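PDB 5CFJ: BIS(5'-nucleosyl)-tetraphosphatase (Diadenosine tetraphosphatase), putative from Plasmodium falciparum, which probably hydrolyses diadenosine tetraphosphate asymmetrically, as a hydrolase of the Nudix family. Local coordinates for residues 61-64 with 65-69; 53-57 with 58-62. One frame throughout, in Å; residues are numbered along the deposited sequence.

Interaction 1. Residues 61-64 with 65-69; sequences AVRE and TLEET
R63 and E67, one helical turn apart, run side by side, and their charged ends meet in a salt bridge: NH1 of R63 donates to OE2 of E67 at 2.9 Å. The acceptor lies in the guanidinium plane, yet NH1 approaches OE2 from above the carboxylate plane, with the two flat groups turned 50° apart. The same NH1 also donates to OE2 of E64, 2.8 Å away and again met from above its carboxylate, so one nitrogen joins two acids in a small charge network. R63 leaves the helix with CG anti to its backbone N, runs straight through its first two torsions and bends at chi3 (45°), a kink that brings NH1 back beside E67. E64 is folded at chi2 (-76°), which curls its carboxylate round to the arginine.

The acids themselves crowd together. OE1 of E64 lies 3.2 Å from OE2 of E68 with the carboxylates steeply turned, two like-charged oxygens face to face. Two waters bridge the carboxylates of E64 and E67. These residues belong to the Nudix box, RETLEE here, whose glutamates bind divalent metal ions in relatives.

The helix itself adds threonine bonds to its backbone ladder. A61 O accepts T65 N and T65 OG1, each at 2.9 Å, from opposite faces of its carbonyl plane, and T69 OG1 and T69 N grip T65 O in the same two-faced way. In the second shell, R63 NE pairs with E55, its NH2 reaches L50 O, and E68 OE1 takes K48 N. On the sheet side of helix 57-69, A61 and T65 pack on I11 of strand 6-16, while T65, E68 and T69 touch P47 of strand 44-50.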
loop_
_atom_site.group_PDB
_atom_site.type_symbol
_atom_site.label_atom_id
_atom_site.label_comp_id
_atom_site.label_asym_id
_atom_site.label_seq_id
_atom_site.Cartn_x
_atom_site.Cartn_y
_atom_site.Cartn_z
ATOM N N ALA A 61 10.009 -2.576 -2.354
ATOM C CA ALA A 61 8.590 -2.696 -2.054
ATOM C C ALA A 61 8.259 -4.086 -1.499
ATOM O O ALA A 61 7.553 -4.217 -0.493
ATOM C CB ALA A 61 7.778 -2.412 -3.283
ATOM N N VAL A 62 8.781 -5.125 -2.150
ATOM C CA VAL A 62 8.540 -6.495 -1.718
ATOM C C VAL A 62 9.103 -6.744 -0.321
ATOM O O VAL A 62 8.425 -7.304 0.548
ATOM C CB VAL A 62 9.140 -7.496 -2.722
ATOM C CG1 VAL A 62 9.165 -8.906 -2.139
ATOM C CG2 VAL A 62 8.349 -7.457 -4.032
ATOM N N ARG A 63 10.336 -6.302 -0.085
ATOM C CA ARG A 63 10.932 -6.492 1.230
ATOM C C ARG A 63 10.170 -5.755 2.327
ATOM O O ARG A 63 9.899 -6.321 3.378
ATOM C CB ARG A 63 12.383 -6.042 1.241
ATOM C CG ARG A 63 13.038 -6.223 2.616
ATOM C CD ARG A 63 14.478 -5.699 2.676
ATOM N NE ARG A 63 14.591 -4.391 2.035
ATOM C CZ ARG A 63 14.161 -3.252 2.570
ATOM N NH1 ARG A 63 13.588 -3.243 3.771
ATOM N NH2 ARG A 63 14.281 -2.122 1.888
ATOM N N GLU A 64 9.830 -4.493 2.085
ATOM C CA GLU A 64 9.105 -3.725 3.091
ATOM C C GLU A 64 7.735 -4.333 3.373
ATOM O O GLU A 64 7.288 -4.371 4.515
ATOM C CB GLU A 64 8.968 -2.266 2.654
ATOM C CG GLU A 64 10.291 -1.522 2.668
ATOM C CD GLU A 64 10.737 -1.161 4.067
ATOM O OE1 GLU A 64 9.863 -1.052 4.947
ATOM O OE2 GLU A 64 11.953 -0.972 4.279
ATOM N N THR A 65 7.084 -4.841 2.332
ATOM C CA THR A 65 5.797 -5.494 2.523
ATOM C C THR A 65 5.956 -6.738 3.394
ATOM O O THR A 65 5.179 -6.958 4.329
ATOM C CB THR A 65 5.173 -5.831 1.169
ATOM O OG1 THR A 65 4.898 -4.595 0.501
ATOM C CG2 THR A 65 3.873 -6.616 1.325
ATOM N N LEU A 66 6.994 -7.526 3.124
ATOM C CA LEU A 66 7.267 -8.699 3.943
ATOM C C LEU A 66 7.552 -8.314 5.404
ATOM O O LEU A 66 7.030 -8.928 6.331
ATOM C CB LEU A 66 8.435 -9.482 3.352
ATOM C CG LEU A 66 8.926 -10.699 4.130
ATOM C CD1 LEU A 66 7.812 -11.715 4.341
ATOM C CD2 LEU A 66 10.085 -11.327 3.382
ATOM N N GLU A 67 8.379 -7.295 5.608
ATOM C CA GLU A 67 8.710 -6.840 6.952
ATOM C C GLU A 67 7.483 -6.354 7.707
ATOM O O GLU A 67 7.340 -6.606 8.903
ATOM C CB GLU A 67 9.743 -5.717 6.904
ATOM C CG GLU A 67 11.114 -6.183 6.465
ATOM C CD GLU A 67 12.173 -5.106 6.546
ATOM O OE1 GLU A 67 12.006 -4.158 7.341
ATOM O OE2 GLU A 67 13.184 -5.222 5.819
ATOM N N GLU A 68 6.596 -5.651 7.011
ATOM C CA GLU A 68 5.500 -4.957 7.677
ATOM C C GLU A 68 4.222 -5.779 7.796
ATOM O O GLU A 68 3.336 -5.424 8.575
ATOM C CB GLU A 68 5.218 -3.632 6.964
ATOM C CG GLU A 68 6.365 -2.664 7.136
ATOM C CD GLU A 68 6.209 -1.373 6.369
ATOM O OE1 GLU A 68 5.216 -1.178 5.634
ATOM O OE2 GLU A 68 7.103 -0.518 6.517
ATOM N N THR A 69 4.115 -6.870 7.042
ATOM C CA THR A 69 2.889 -7.669 7.046
ATOM C C THR A 69 3.122 -9.173 7.163
ATOM O O THR A 69 2.174 -9.933 7.334
ATOM C CB THR A 69 2.064 -7.463 5.756
ATOM O OG1 THR A 69 2.741 -8.069 4.649
ATOM C CG2 THR A 69 1.798 -6.002 5.461
HETATM O O HOH W 1 9.943 -2.278 7.715
HETATM O O HOH W 2 13.297 -1.771 6.789
#

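Interaction 2. Residues 53-57 with 58-62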
loop_
_atom_site.group_PDB
_atom_site.type_symbol
_atom_site.label_atom_id
_atom_site.label_comp_id
_atom_site.label_asym_id
_atom_site.label_seq_id
_atom_site.Cartn_x
_atom_site.Cartn_y
_atom_site.Cartn_z
ATOM N N ASN A 53 20.443 -1.497 0.106
ATOM C CA ASN A 53 21.411 -1.575 -0.986
ATOM C C ASN A 53 21.088 -2.561 -2.089
ATOM O O ASN A 53 20.627 -3.673 -1.832
ATOM C CB ASN A 53 22.789 -1.940 -0.444
ATOM C CG ASN A 53 23.856 -1.962 -1.532
ATOM O OD1 ASN A 53 23.931 -1.054 -2.355
ATOM N ND2 ASN A 53 24.670 -3.011 -1.559
ATOM N N ASN A 54 21.380 -2.146 -3.315
ATOM C CA ASN A 54 21.288 -3.021 -4.480
ATOM C C ASN A 54 19.880 -3.551 -4.628
ATOM O O ASN A 54 19.657 -4.730 -4.895
ATOM C CB ASN A 54 22.297 -4.173 -4.365
ATOM C CG ASN A 54 22.536 -4.896 -5.683
ATOM O OD1 ASN A 54 21.759 -4.778 -6.629
ATOM N ND2 ASN A 54 23.607 -5.682 -5.733
ATOM N N GLU A 55 18.926 -2.664 -4.386
ATOM C CA GLU A 55 17.525 -2.983 -4.576
ATOM C C GLU A 55 16.947 -2.141 -5.689
ATOM O O GLU A 55 17.158 -0.934 -5.727
ATOM C CB GLU A 55 16.724 -2.745 -3.296
ATOM C CG GLU A 55 17.026 -3.734 -2.201
ATOM C CD GLU A 55 16.122 -3.570 -0.993
ATOM O OE1 GLU A 55 15.612 -2.449 -0.748
ATOM O OE2 GLU A 55 15.914 -4.576 -0.291
ATOM N N SER A 56 16.218 -2.783 -6.591
ATOM C CA SER A 56 15.286 -2.072 -7.445
ATOM C C SER A 56 14.155 -1.532 -6.572
ATOM O O SER A 56 13.956 -1.990 -5.443
ATOM C CB SER A 56 14.718 -2.994 -8.513
ATOM O OG SER A 56 13.969 -4.023 -7.885
ATOM N N GLY A 57 13.382 -0.586 -7.095
ATOM C CA GLY A 57 12.211 -0.108 -6.375
ATOM C C GLY A 57 11.285 -1.259 -6.001
ATOM O O GLY A 57 10.767 -1.324 -4.883
ATOM N N LEU A 58 11.095 -2.192 -6.930
ATOM C CA LEU A 58 10.219 -3.331 -6.690
ATOM C C LEU A 58 10.766 -4.221 -5.577
ATOM O O LEU A 58 10.019 -4.671 -4.715
ATOM C CB LEU A 58 10.026 -4.137 -7.977
ATOM C CG LEU A 58 9.093 -5.341 -7.873
ATOM C CD1 LEU A 58 7.699 -4.910 -7.443
ATOM C CD2 LEU A 58 9.041 -6.087 -9.196
ATOM N N GLU A 59 12.071 -4.480 -5.583
ATOM C CA GLU A 59 12.670 -5.270 -4.512
ATOM C C GLU A 59 12.460 -4.609 -3.153
ATOM O O GLU A 59 12.135 -5.279 -2.173
ATOM C CB GLU A 59 14.161 -5.500 -4.777
ATOM C CG GLU A 59 14.426 -6.558 -5.844
ATOM C CD GLU A 59 15.885 -6.659 -6.245
ATOM O OE1 GLU A 59 16.620 -5.658 -6.134
ATOM O OE2 GLU A 59 16.296 -7.751 -6.675
ATOM N N THR A 60 12.628 -3.294 -3.097
ATOM C CA THR A 60 12.387 -2.570 -1.852
ATOM C C THR A 60 10.933 -2.744 -1.416
ATOM O O THR A 60 10.652 -3.043 -0.265
ATOM C CB THR A 60 12.708 -1.076 -2.005
ATOM O OG1 THR A 60 14.107 -0.922 -2.276
ATOM C CG2 THR A 60 12.334 -0.299 -0.750
ATOM N N ALA A 61 10.009 -2.576 -2.354
ATOM C CA ALA A 61 8.590 -2.696 -2.054
ATOM C C ALA A 61 8.259 -4.086 -1.499
ATOM O O ALA A 61 7.553 -4.217 -0.493
ATOM C CB ALA A 61 7.778 -2.412 -3.283
ATOM N N VAL A 62 8.781 -5.125 -2.150
ATOM C CA VAL A 62 8.540 -6.495 -1.718
ATOM C C VAL A 62 9.103 -6.744 -0.321
ATOM O O VAL A 62 8.425 -7.304 0.548
ATOM C CB VAL A 62 9.140 -7.496 -2.722
ATOM C CG1 VAL A 62 9.165 -8.906 -2.139
ATOM C CG2 VAL A 62 8.349 -7.457 -4.032
#
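S56 and E59 form a capping box at the start of helix 57-69, the textbook reciprocal exchange between an N-cap residue and the residue three places on. E59 N donates to S56 OG at 3.0 Å with an N-H...O angle of 162°, which supplies an acceptor to an amide that lies too near the helix start for the regular i to i-4 bond. In return S56 N donates to OE1 of E59 at 2.9 Å, meeting the carboxylate oxygen on its anti side and somewhat out of plane. The serine hydroxyl sits between backbone N and carbonyl carbon (chi1 64°), and this brings OG nearly in line with the E59 N-H, against CG of E59. The glutamate chain is extended beyond CG and lies back along the loop, its OE1 only 3.2 Å from E55 CA.

Ordinary helical bonding takes over at once: T60 N donates to S56 O at 3.0 Å, and A61 N to G57 O. Helix 57-69 follows the loop that leaves strand 44-50, in the Nudix loop-helix-loop arrangement.

A second side-chain link fastens the loop to the helix. E55 and T60 cross at about a right angle, and E55 OE1 collects two donors, T60 OG1 and the amide of E52, while the T60 oxygen also pairs with H51 ND1. E55 OE2, the other carboxylate oxygen, is taken by R63. On the sheet side L58 packs on L78 and Y99, and T60 on F9. The hydroxyl of T60 lies 2.6 Å from E55 OE1, approaching from above the carboxylate plane.

Interactions 1 and 2 occupy successive parts of helix 57-69, share A61 and V62, and have centres about 10 Å apart. Their direct tie is a salt bridge of 2.7 Å from R63 NE to E55 OE2. One guanidinium thereby serves both contacts, reaching back through NE to the loop of residues 53-57. The capping box of interaction 2 starts the helix, and the acidic cluster of interaction 1 forms two turns later. Since both belong to the Nudix box, E55 probably helps R63 hold the glutamate side chains in position for metal binding, as the box does in relatives.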